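Local coordinates for protein light Chain (Clostridium botulinum, PDB 6BVD) that is the light chain of botulinum neurotoxin HA, a zinc metalloendopeptidase that probably cleaves a neuronal SNARE protein, at residues F39-E50 against K86-F97. Sequence-based numbering, arbitrary orientation. Where two conformers were deposited one is given.
Sequences FQIMDNVWIIPE and KNKYLQIMIKLF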
ATOM      1  N   PHE A  39      -5.649 -14.085  14.581  1.00 25.65           N
ATOM      2  CA  PHE A  39      -4.694 -13.075  14.080  1.00 18.02           C
ATOM      3  C   PHE A  39      -5.256 -11.673  14.344  1.00 18.84           C
ATOM      4  O   PHE A  39      -6.371 -11.364  13.942  1.00 20.21           O
ATOM      5  CB  PHE A  39      -4.414 -13.330  12.580  1.00 22.20           C
ATOM      6  CG  PHE A  39      -3.908 -14.725  12.287  1.00 22.61           C
ATOM      7  CD1 PHE A  39      -2.563 -14.965  12.071  1.00 26.13           C
ATOM      8  CD2 PHE A  39      -4.785 -15.804  12.257  1.00 27.36           C
ATOM      9  CE1 PHE A  39      -2.103 -16.222  11.794  1.00 21.42           C
ATOM     10  CE2 PHE A  39      -4.338 -17.068  12.022  1.00 25.02           C
ATOM     11  CZ  PHE A  39      -2.982 -17.293  11.784  1.00 21.29           C
ATOM     12  N   GLN A  40      -4.535 -10.864  15.112  1.00 16.63           N
ATOM     13  CA  GLN A  40      -5.055  -9.581  15.552  1.00 21.49           C
ATOM     14  C   GLN A  40      -4.695  -8.548  14.501  1.00 23.26           C
ATOM     15  O   GLN A  40      -3.598  -7.992  14.505  1.00 22.01           O
ATOM     16  CB  GLN A  40      -4.503  -9.129  16.921  1.00 22.44           C
ATOM     17  CG  GLN A  40      -5.398  -8.067  17.540  1.00 22.39           C
ATOM     18  CD  GLN A  40      -4.965  -7.577  18.895  1.00 30.72           C
ATOM     19  OE1 GLN A  40      -5.653  -6.753  19.501  1.00 37.68           O
ATOM     20  NE2 GLN A  40      -3.832  -8.084  19.398  1.00 28.99           N
ATOM     21  N   ILE A  41      -5.621  -8.333  13.581  1.00 20.31           N
ATOM     22  CA  ILE A  41      -5.377  -7.430  12.443  1.00 18.41           C
ATOM     23  C   ILE A  41      -5.218  -5.977  12.884  1.00 20.88           C
ATOM     24  O   ILE A  41      -4.487  -5.173  12.241  1.00 23.40           O
ATOM     25  CB  ILE A  41      -6.561  -7.624  11.375  1.00 18.26           C
ATOM     26  CG1 ILE A  41      -6.321  -6.731  10.151  1.00 25.31           C
ATOM     27  CG2 ILE A  41      -7.899  -7.387  12.018  1.00 14.78           C
ATOM     28  CD1 ILE A  41      -5.339  -7.318   9.222  1.00 28.99           C
ATOM     29  N   MET A  42      -5.900  -5.592  13.961  1.00 21.67           N
ATOM     30  CA  MET A  42      -5.718  -4.266  14.571  1.00 19.95           C
ATOM     31  C   MET A  42      -6.139  -4.404  15.991  1.00 22.78           C
ATOM     32  O   MET A  42      -6.814  -5.403  16.323  1.00 20.76           O
ATOM     33  CB  MET A  42      -6.544  -3.146  13.861  1.00 22.45           C
ATOM     34  CG  MET A  42      -8.055  -3.475  13.709  1.00 32.30           C
ATOM     35  SD  MET A  42      -9.062  -2.034  13.156  1.00 24.56           S
ATOM     36  CE  MET A  42      -9.184  -1.147  14.691  1.00 21.19           C
ATOM     37  N   ASP A  43      -5.798  -3.440  16.854  1.00 22.22           N
ATOM     38  CA  ASP A  43      -6.187  -3.538  18.274  0.54 20.53           C
ATOM     39  C   ASP A  43      -7.684  -3.868  18.443  1.00 25.79           C
ATOM     40  O   ASP A  43      -8.557  -3.137  17.934  1.00 21.35           O
ATOM     41  CB  ASP A  43      -5.891  -2.244  19.024  0.54 22.93           C
ATOM     42  CG  ASP A  43      -4.410  -2.047  19.336  0.54 24.93           C
ATOM     43  OD1 ASP A  43      -3.599  -2.985  19.205  0.54 25.91           O
ATOM     44  OD2 ASP A  43      -4.065  -0.926  19.737  0.54 33.07           O
ATOM     45  N   ASN A  44      -7.968  -4.950  19.195  1.00 21.93           N
ATOM     46  CA  ASN A  44      -9.306  -5.437  19.517  1.00 20.82           C
ATOM     47  C   ASN A  44     -10.046  -6.125  18.357  1.00 15.53           C
ATOM     48  O   ASN A  44     -11.225  -6.394  18.461  1.00 20.81           O
ATOM     49  CB  ASN A  44     -10.200  -4.310  20.100  1.00 22.81           C
ATOM     50  CG  ASN A  44      -9.694  -3.797  21.451  1.00 31.47           C
ATOM     51  OD1 ASN A  44      -9.112  -4.559  22.215  1.00 21.15           O
ATOM     52  ND2 ASN A  44      -9.878  -2.498  21.727  1.00 22.65           N
ATOM     53  N   VAL A  45      -9.376  -6.429  17.270  1.00 19.13           N
ATOM     54  CA  VAL A  45     -10.051  -7.125  16.163  1.00 21.09           C
ATOM     55  C   VAL A  45      -9.248  -8.365  15.802  1.00 21.90           C
ATOM     56  O   VAL A  45      -8.053  -8.296  15.450  1.00 22.38           O
ATOM     57  CB  VAL A  45     -10.212  -6.215  14.887  1.00 22.32           C
ATOM     58  CG1 VAL A  45     -11.001  -6.938  13.817  1.00 20.88           C
ATOM     59  CG2 VAL A  45     -10.911  -4.930  15.236  1.00 16.57           C
ATOM     60  N   TRP A  46      -9.907  -9.512  15.880  1.00 20.23           N
ATOM     61  CA  TRP A  46      -9.250 -10.785  15.595  1.00 19.13           C
ATOM     62  C   TRP A  46      -9.844 -11.407  14.378  1.00 19.84           C
ATOM     63  O   TRP A  46     -11.066 -11.354  14.184  1.00 24.20           O
ATOM     64  CB  TRP A  46      -9.405 -11.775  16.789  1.00 18.63           C
ATOM     65  CG  TRP A  46      -8.636 -11.304  17.963  1.00 24.52           C
ATOM     66  CD1 TRP A  46      -9.052 -10.429  18.901  1.00 15.53           C
ATOM     67  CD2 TRP A  46      -7.268 -11.639  18.280  1.00 20.75           C
ATOM     68  NE1 TRP A  46      -8.025 -10.204  19.814  1.00 21.15           N
ATOM     69  CE2 TRP A  46      -6.925 -10.931  19.448  1.00 21.26           C
ATOM     70  CE3 TRP A  46      -6.310 -12.476  17.689  1.00 26.79           C
ATOM     71  CZ2 TRP A  46      -5.650 -11.052  20.068  1.00 19.75           C
ATOM     72  CZ3 TRP A  46      -5.029 -12.589  18.300  1.00 31.72           C
ATOM     73  CH2 TRP A  46      -4.721 -11.865  19.466  1.00 22.02           C
ATOM     74  N   ILE A  47      -8.995 -12.024  13.570  1.00 22.37           N
ATOM     75  CA  ILE A  47      -9.476 -12.832  12.455  1.00 22.84           C
ATOM     76  C   ILE A  47      -9.216 -14.318  12.668  1.00 27.07           C
ATOM     77  O   ILE A  47      -8.080 -14.724  12.976  1.00 20.93           O
ATOM     78  CB  ILE A  47      -8.814 -12.398  11.125  1.00 26.74           C
ATOM     79  CG1 ILE A  47      -9.083 -10.915  10.883  1.00 25.94           C
ATOM     80  CG2 ILE A  47      -9.284 -13.295   9.940  1.00 15.32           C
ATOM     81  CD1 ILE A  47      -8.341 -10.322   9.710  1.00 27.07           C
ATOM     82  N   ILE A  48     -10.267 -15.130  12.497  1.00 18.99           N
ATOM     83  CA  ILE A  48     -10.082 -16.565  12.385  1.00 19.68           C
ATOM     84  C   ILE A  48     -10.384 -16.997  10.950  1.00 26.72           C
ATOM     85  O   ILE A  48     -11.546 -17.117  10.559  1.00 25.10           O
ATOM     86  CB  ILE A  48     -10.970 -17.342  13.369  1.00 24.50           C
ATOM     87  CG1 ILE A  48     -10.692 -16.876  14.809  1.00 22.43           C
ATOM     88  CG2 ILE A  48     -10.770 -18.868  13.172  1.00 20.05           C
ATOM     89  CD1 ILE A  48     -11.654 -17.439  15.863  1.00 20.45           C
ATOM     90  N   PRO A  49      -9.332 -17.243  10.155  1.00 33.83           N
ATOM     91  CA  PRO A  49      -9.563 -17.421   8.709  1.00 30.68           C
ATOM     92  C   PRO A  49     -10.032 -18.833   8.357  1.00 31.99           C
ATOM     93  O   PRO A  49      -9.377 -19.565   7.628  1.00 41.09           O
ATOM     94  CB  PRO A  49      -8.199 -17.114   8.107  1.00 21.21           C
ATOM     95  CG  PRO A  49      -7.231 -17.652   9.173  1.00 22.72           C
ATOM     96  CD  PRO A  49      -7.900 -17.348  10.507  1.00 23.59           C
ATOM     97  N   GLU A  50     -11.169 -19.215   8.928  1.00 27.63           N
ATOM     98  CA  GLU A  50     -11.785 -20.499   8.718  1.00 23.82           C
ATOM     99  C   GLU A  50     -13.261 -20.318   8.426  1.00 24.18           C
ATOM    100  O   GLU A  50     -13.847 -19.282   8.803  1.00 28.69           O
ATOM    101  CB  GLU A  50     -11.616 -21.416   9.962  1.00 27.68           C
ATOM    102  CG  GLU A  50     -10.159 -21.629  10.379  1.00 29.21           C
ATOM    103  CD  GLU A  50      -9.996 -22.588  11.529  1.00 37.72           C
ATOM    104  OE1 GLU A  50     -10.806 -23.542  11.615  1.00 42.01           O
ATOM    105  OE2 GLU A  50      -9.046 -22.405  12.336  1.00 40.93           O
ATOM    106  N   LYS A  86      -6.162 -20.459   3.616  1.00 23.04           N
ATOM    107  CA  LYS A  86      -6.384 -19.636   4.808  1.00 22.41           C
ATOM    108  C   LYS A  86      -5.405 -18.444   4.811  1.00 24.58           C
ATOM    109  O   LYS A  86      -5.756 -17.313   5.191  1.00 22.20           O
ATOM    110  CB  LYS A  86      -6.230 -20.484   6.091  1.00 20.76           C
ATOM    111  CG  LYS A  86      -7.271 -21.583   6.181  1.00 28.02           C
ATOM    112  CD  LYS A  86      -7.149 -22.316   7.556  1.00 35.12           C
ATOM    113  CE  LYS A  86      -8.199 -23.396   7.786  1.00 37.10           C
ATOM    114  NZ  LYS A  86      -7.987 -24.644   7.016  1.00 48.22           N
ATOM    115  N   ASN A  87      -4.175 -18.701   4.372  1.00 25.02           N
ATOM    116  CA  ASN A  87      -3.180 -17.644   4.322  1.00 24.46           C
ATOM    117  C   ASN A  87      -3.551 -16.599   3.264  1.00 23.26           C
ATOM    118  O   ASN A  87      -3.366 -15.408   3.464  1.00 29.06           O
ATOM    119  CB  ASN A  87      -1.796 -18.216   4.044  1.00 23.40           C
ATOM    120  CG  ASN A  87      -0.727 -17.136   4.028  1.00 28.35           C
ATOM    121  OD1 ASN A  87      -0.435 -16.525   5.056  1.00 35.90           O
ATOM    122  ND2 ASN A  87      -0.168 -16.867   2.861  1.00 23.45           N
ATOM    123  N   LYS A  88      -4.073 -17.062   2.137  1.00 23.17           N
ATOM    124  CA  LYS A  88      -4.486 -16.148   1.089  1.00 24.50           C
ATOM    125  C   LYS A  88      -5.587 -15.227   1.620  1.00 32.33           C
ATOM    126  O   LYS A  88      -5.515 -14.013   1.440  1.00 23.15           O
ATOM    127  CB  LYS A  88      -4.964 -16.920  -0.146  1.00 21.00           C
ATOM    128  CG  LYS A  88      -5.109 -16.022  -1.368  1.00 23.24           C
ATOM    129  CD  LYS A  88      -5.915 -16.682  -2.472  1.00 35.74           C
ATOM    130  CE  LYS A  88      -6.030 -15.756  -3.686  1.00 38.55           C
ATOM    131  NZ  LYS A  88      -6.824 -16.390  -4.773  1.00 43.59           N
ATOM    132  N   TYR A  89      -6.569 -15.820   2.321  1.00 24.19           N
ATOM    133  CA  TYR A  89      -7.668 -15.099   2.960  1.00 24.11           C
ATOM    134  C   TYR A  89      -7.124 -14.033   3.935  1.00 26.53           C
ATOM    135  O   TYR A  89      -7.595 -12.890   3.963  1.00 20.42           O
ATOM    136  CB  TYR A  89      -8.619 -16.111   3.707  1.00 24.27           C
ATOM    137  CG  TYR A  89      -9.767 -15.467   4.419  1.00 24.34           C
ATOM    138  CD1 TYR A  89     -11.057 -15.465   3.865  1.00 20.37           C
ATOM    139  CD2 TYR A  89      -9.579 -14.869   5.670  1.00 20.51           C
ATOM    140  CE1 TYR A  89     -12.112 -14.851   4.516  1.00 21.28           C
ATOM    141  CE2 TYR A  89     -10.623 -14.267   6.334  1.00 23.64           C
ATOM    142  CZ  TYR A  89     -11.887 -14.271   5.766  1.00 26.09           C
ATOM    143  OH  TYR A  89     -12.906 -13.668   6.451  1.00 24.90           O
ATOM    144  N   LEU A  90      -6.160 -14.418   4.762  1.00 22.00           N
ATOM    145  CA  LEU A  90      -5.520 -13.476   5.670  1.00 24.15           C
ATOM    146  C   LEU A  90      -4.884 -12.293   4.894  1.00 22.88           C
ATOM    147  O   LEU A  90      -5.035 -11.155   5.285  1.00 23.71           O
ATOM    148  CB  LEU A  90      -4.424 -14.158   6.467  1.00 26.67           C
ATOM    149  CG  LEU A  90      -4.832 -14.950   7.697  1.00 29.53           C
ATOM    150  CD1 LEU A  90      -3.554 -15.359   8.482  1.00 25.54           C
ATOM    151  CD2 LEU A  90      -5.784 -14.138   8.558  1.00 27.22           C
ATOM    152  N   GLN A  91      -4.154 -12.579   3.826  1.00 20.97           N
ATOM    153  CA  GLN A  91      -3.486 -11.482   3.101  1.00 22.44           C
ATOM    154  C   GLN A  91      -4.475 -10.523   2.440  1.00 16.70           C
ATOM    155  O   GLN A  91      -4.188  -9.333   2.275  1.00 19.31           O
ATOM    156  CB  GLN A  91      -2.515 -12.025   2.047  1.00 25.17           C
ATOM    157  CG  GLN A  91      -1.523 -13.027   2.600  1.00 32.80           C
ATOM    158  CD  GLN A  91      -0.816 -12.555   3.857  1.00 31.13           C
ATOM    159  OE1 GLN A  91      -0.268 -11.461   3.905  1.00 22.88           O
ATOM    160  NE2 GLN A  91      -0.815 -13.412   4.898  1.00 21.50           N
ATOM    161  N   ILE A  92      -5.599 -11.044   1.975  1.00 22.91           N
ATOM    162  CA  ILE A  92      -6.600 -10.185   1.362  1.00 19.10           C
ATOM    163  C   ILE A  92      -7.199  -9.303   2.443  1.00 22.95           C
ATOM    164  O   ILE A  92      -7.391  -8.114   2.247  1.00 20.92           O
ATOM    165  CB  ILE A  92      -7.673 -11.047   0.653  1.00 26.24           C
ATOM    166  CG1 ILE A  92      -7.006 -11.795  -0.497  1.00 18.22           C
ATOM    167  CG2 ILE A  92      -8.910 -10.208   0.252  1.00 17.17           C
ATOM    168  CD1 ILE A  92      -7.909 -12.806  -1.185  1.00 26.14           C
ATOM    169  N   MET A  93      -7.478  -9.886   3.607  1.00 15.58           N
ATOM    170  CA  MET A  93      -8.048  -9.126   4.703  1.00 18.92           C
ATOM    171  C   MET A  93      -7.079  -8.009   5.133  1.00 19.01           C
ATOM    172  O   MET A  93      -7.498  -6.879   5.412  1.00 22.78           O
ATOM    173  CB  MET A  93      -8.395 -10.042   5.901  1.00 15.52           C
ATOM    174  CG  MET A  93      -9.488 -11.045   5.601  1.00 16.34           C
ATOM    175  SD  MET A  93     -10.998 -10.274   5.005  1.00 26.90           S
ATOM    176  CE  MET A  93     -11.443  -9.200   6.380  1.00 20.25           C
ATOM    177  N   ILE A  94      -5.788  -8.312   5.147  1.00 17.99           N
ATOM    178  CA  ILE A  94      -4.782  -7.305   5.441  1.00 16.71           C
ATOM    179  C   ILE A  94      -4.865  -6.180   4.388  1.00 15.61           C
ATOM    180  O   ILE A  94      -4.859  -4.992   4.685  1.00 18.31           O
ATOM    181  CB  ILE A  94      -3.385  -7.939   5.438  1.00 19.09           C
ATOM    182  CG1 ILE A  94      -3.174  -8.805   6.687  1.00 20.89           C
ATOM    183  CG2 ILE A  94      -2.307  -6.897   5.425  1.00 16.12           C
ATOM    184  CD1 ILE A  94      -1.923  -9.658   6.594  1.00 16.74           C
ATOM    185  N   LYS A  95      -5.005  -6.582   3.141  1.00 16.91           N
ATOM    186  CA  LYS A  95      -5.074  -5.567   2.062  1.00 18.73           C
ATOM    187  C   LYS A  95      -6.329  -4.691   2.204  1.00 18.11           C
ATOM    188  O   LYS A  95      -6.290  -3.451   2.008  1.00 19.56           O
ATOM    189  CB  LYS A  95      -5.034  -6.258   0.696  1.00 12.01           C
ATOM    190  CG  LYS A  95      -4.735  -5.276  -0.468  1.00 18.58           C
ATOM    191  CD  LYS A  95      -4.458  -6.013  -1.765  1.00 16.87           C
ATOM    192  CE  LYS A  95      -4.128  -4.987  -2.870  1.00 18.35           C
ATOM    193  NZ  LYS A  95      -3.442  -5.716  -3.937  1.00 16.27           N
ATOM    194  N   LEU A  96      -7.448  -5.314   2.576  1.00 21.94           N
ATOM    195  CA  LEU A  96      -8.691  -4.558   2.711  1.00 19.80           C
ATOM    196  C   LEU A  96      -8.681  -3.608   3.911  1.00 21.04           C
ATOM    197  O   LEU A  96      -9.152  -2.471   3.811  1.00 13.90           O
ATOM    198  CB  LEU A  96      -9.900  -5.502   2.793  1.00 20.32           C
ATOM    199  CG  LEU A  96     -10.113  -6.413   1.586  1.00 22.49           C
ATOM    200  CD1 LEU A  96     -11.375  -7.257   1.737  1.00 20.78           C
ATOM    201  CD2 LEU A  96     -10.216  -5.622   0.242  1.00 19.76           C
ATOM    202  N   PHE A  97      -8.075  -4.031   5.024  1.00 16.09           N
ATOM    203  CA  PHE A  97      -7.948  -3.135   6.152  1.00 13.53           C
ATOM    204  C   PHE A  97      -6.987  -1.975   5.817  1.00 17.25           C
ATOM    205  O   PHE A  97      -7.264  -0.840   6.213  1.00 19.15           O
ATOM    206  CB  PHE A  97      -7.491  -3.882   7.418  1.00 18.49           C
ATOM    207  CG  PHE A  97      -8.644  -4.450   8.229  1.00 23.32           C
ATOM    208  CD1 PHE A  97      -9.176  -3.742   9.288  1.00 18.89           C
ATOM    209  CD2 PHE A  97      -9.206  -5.672   7.896  1.00 21.19           C
ATOM    210  CE1 PHE A  97     -10.251  -4.260  10.034  1.00 20.69           C
ATOM    211  CE2 PHE A  97     -10.264  -6.227   8.630  1.00 16.69           C
ATOM    212  CZ  PHE A  97     -10.808  -5.518   9.703  1.00 21.26           C
TER
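The beta hairpin of 39-50 packs on helix 86-97, with strand 45-48 running nearly antiparallel to the helix (151°) at an axis distance of 10.0 Å. This is alpha/beta packing in the clostridial neurotoxin zinc protease fold: the hairpin belongs to the large mixed sheet, and the helix lies against one face of it. The hairpin reverses through a type II turn from M42 to V45.

The contact is apolar and mostly buried. L90 sends its two methyls to different partners. L90 CD1 sits over the centre of the F39 ring, a CH-pi contact 3.6 Å from the centroid and only 7° off the normal. L90 CD2 reaches I47 CG2 and P49 CG. F10 also meets the F39 ring.

I47 points CG2 at the edge of the Y89 ring, near its plane. Its other branch puts I47 CD1 3.8 Å from M93 CB. Y89 OH is hydrogen-bonded to F197 O.

Near the turn, I41 has CG1 anti to its backbone N (chi1 -178°). This places CG1 over one face of the F97 ring, offset toward the rim. The bend at chi2 then turns I41 CD1 to I94 CG1, 3.7 Å away. M42 SD approaches the F97 ring obliquely, 4.0 Å from F97 CE1, as a Met-aromatic contact. L110 of helix 104-115 touches both M42 and F97, so the turn end is also packed by a second helix.

At the other end, P49 is the centre of an inverse gamma turn, and its CB approaches the Y89 ring obliquely, with P49 CB 3.6 Å from Y89 CD2. K86 NZ hydrogen-bonds to L80 O. The aliphatic part of K86 makes the contact: its chain passes the P49 carbonyl oxygen, with K86 CG 3.3 Å from P49 O, and K86 CE reaches E50 CG at 3.7 Å.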